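Local coordinates for protein cadherin-related family member 2 (Homo sapiens, PDB 5CZR) that forms calcium-dependent heterophilic complexes with CDHR5 on adjacent microvilli, thereby controlling how microvilli pack at the apical membrane of epithelial cells, at residues A[181-186]-A[208-213]. Numbering follows the deposited sequence.
Sequences YQLELK and LSISVV
The carbonyl oxygen of Leu208 is approached by two groups of the facing strand: Leu183 N donates a hydrogen bond to Leu208 O at 2.9 Å, and the CA of Gln182 sends a weaker CA-H...O contact to the same oxygen at 3.3 Å. The two approaches come from successive rungs of an antiparallel ladder whose pairs alternate. Leu183 with Leu208 and Tyr181 with Ile210 are hydrogen-bonded pairs, each closed by two N-H...O bonds, while Gln182 and Ser209 between them form a non-hydrogen-bonded pair. The shortest links include Leu208 N to Leu183 O at 2.8 Å, bent only slightly, with 170° at the hydrogen.

The alternation also sorts the side chains. Gln182 and Ser209 share the partly exposed face, whereas Tyr181, Leu183, Leu208 and Ile210 all lie on the buried one. There the side chains of Leu183 and Leu208 project together from their antiparallel strands, with Leu183 CD2 and Leu208 CD2 4.1 Å apart. Leu183 also reaches diagonally to the next pair, where its CD1 meets CD1 of Ile210 at 4.0 Å; Ile210 carries that methyl on an extended chain (chi2 178°). Farther along, CG2 of Val212 comes obliquely to the CD2-CE2 bond of Tyr181, 3.9 Å from CE2. With chi1 at -62° the tyrosine ring swings to the side of its backbone N, where Val212 stands. The same ring meets Phe158 edge-to-face.

Strand 180-189 continues the sheet by hydrogen bonding to strand 140-148, and Ile210 touches Ile114 of strand 111-115, which runs parallel to strand 206-213. The pairing thus joins the two central strands of a four-stranded mixed sheet, one layer of the Greek-key beta sandwich characteristic of cadherin repeats, here the second extracellular repeat.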
# COMPACT_ATOMS: atom_id res chain seq x y z
N TYR A 181 0.52 -32.42 -8.19
CA TYR A 181 -0.13 -31.21 -8.63
C TYR A 181 0.79 -30.03 -8.42
O TYR A 181 1.49 -29.97 -7.42
CB TYR A 181 -1.44 -30.99 -7.87
CG TYR A 181 -2.42 -32.12 -8.12
CD1 TYR A 181 -3.25 -32.12 -9.24
CD2 TYR A 181 -2.50 -33.21 -7.24
CE1 TYR A 181 -4.15 -33.16 -9.48
CE2 TYR A 181 -3.37 -34.25 -7.47
CZ TYR A 181 -4.20 -34.22 -8.60
OH TYR A 181 -5.08 -35.24 -8.84
N GLN A 182 0.76 -29.09 -9.36
CA GLN A 182 1.33 -27.77 -9.12
C GLN A 182 0.23 -26.73 -9.09
O GLN A 182 -0.54 -26.63 -10.04
CB GLN A 182 2.31 -27.43 -10.21
CG GLN A 182 3.27 -26.34 -9.77
CD GLN A 182 3.85 -25.58 -10.94
OE1 GLN A 182 3.15 -25.10 -11.87
NE2 GLN A 182 5.15 -25.39 -10.85
N LEU A 183 0.15 -26.00 -7.98
CA LEU A 183 -0.86 -24.98 -7.78
C LEU A 183 -0.19 -23.64 -7.91
O LEU A 183 0.77 -23.37 -7.18
CB LEU A 183 -1.52 -25.05 -6.39
CG LEU A 183 -2.66 -26.01 -6.06
CD1 LEU A 183 -2.29 -27.37 -6.56
CD2 LEU A 183 -2.99 -26.08 -4.59
N GLU A 184 -0.71 -22.80 -8.80
CA GLU A 184 -0.25 -21.46 -8.91
C GLU A 184 -1.16 -20.62 -8.05
O GLU A 184 -2.37 -20.67 -8.20
CB GLU A 184 -0.28 -20.97 -10.35
CG GLU A 184 0.31 -19.58 -10.51
CD GLU A 184 0.12 -18.98 -11.89
OE1 GLU A 184 0.18 -19.73 -12.87
OE2 GLU A 184 -0.11 -17.77 -11.99
N LEU A 185 -0.58 -19.88 -7.11
CA LEU A 185 -1.35 -19.06 -6.19
C LEU A 185 -1.06 -17.59 -6.42
O LEU A 185 0.07 -17.20 -6.79
CB LEU A 185 -1.01 -19.44 -4.73
CG LEU A 185 -1.01 -20.93 -4.40
CD1 LEU A 185 -0.39 -21.18 -3.04
CD2 LEU A 185 -2.42 -21.51 -4.47
N LYS A 186 -2.05 -16.78 -6.14
CA LYS A 186 -1.93 -15.34 -6.20
C LYS A 186 -2.58 -14.73 -4.93
O LYS A 186 -3.52 -15.30 -4.35
CB LYS A 186 -2.63 -14.84 -7.44
CG LYS A 186 -2.26 -13.45 -7.87
CD LYS A 186 -2.95 -12.91 -9.15
CE LYS A 186 -1.98 -12.10 -10.07
NZ LYS A 186 -2.61 -11.41 -11.25
N LEU A 208 3.03 -23.93 -5.60
CA LEU A 208 3.06 -24.99 -4.62
C LEU A 208 3.15 -26.36 -5.32
O LEU A 208 2.28 -26.71 -6.12
CB LEU A 208 1.82 -24.91 -3.74
CG LEU A 208 1.50 -26.07 -2.81
CD1 LEU A 208 2.61 -26.37 -1.82
CD2 LEU A 208 0.23 -25.77 -2.06
N SER A 209 4.20 -27.12 -5.02
CA SER A 209 4.36 -28.47 -5.54
C SER A 209 3.82 -29.50 -4.57
O SER A 209 4.23 -29.54 -3.41
CB SER A 209 5.81 -28.75 -5.82
OG SER A 209 6.27 -27.80 -6.77
N ILE A 210 2.88 -30.29 -5.03
CA ILE A 210 2.27 -31.30 -4.21
C ILE A 210 2.57 -32.64 -4.81
O ILE A 210 2.15 -32.91 -5.93
CB ILE A 210 0.74 -31.12 -4.12
CG1 ILE A 210 0.42 -29.76 -3.47
CG2 ILE A 210 0.09 -32.26 -3.31
CD1 ILE A 210 -1.06 -29.43 -3.35
N SER A 211 3.31 -33.48 -4.07
CA SER A 211 3.49 -34.89 -4.39
C SER A 211 2.43 -35.73 -3.71
O SER A 211 2.22 -35.59 -2.50
CB SER A 211 4.86 -35.37 -3.93
OG SER A 211 5.89 -34.70 -4.62
N VAL A 212 1.80 -36.61 -4.48
CA VAL A 212 0.80 -37.55 -3.98
C VAL A 212 1.45 -38.91 -3.75
O VAL A 212 2.04 -39.46 -4.66
CB VAL A 212 -0.34 -37.72 -4.99
CG1 VAL A 212 -1.42 -38.59 -4.43
CG2 VAL A 212 -0.93 -36.37 -5.34
N VAL A 213 1.37 -39.44 -2.54
CA VAL A 213 1.98 -40.75 -2.22
C VAL A 213 0.95 -41.89 -2.46
O VAL A 213 -0.17 -41.85 -1.93
CB VAL A 213 2.50 -40.82 -0.77
CG1 VAL A 213 3.29 -42.11 -0.53
CG2 VAL A 213 3.37 -39.63 -0.43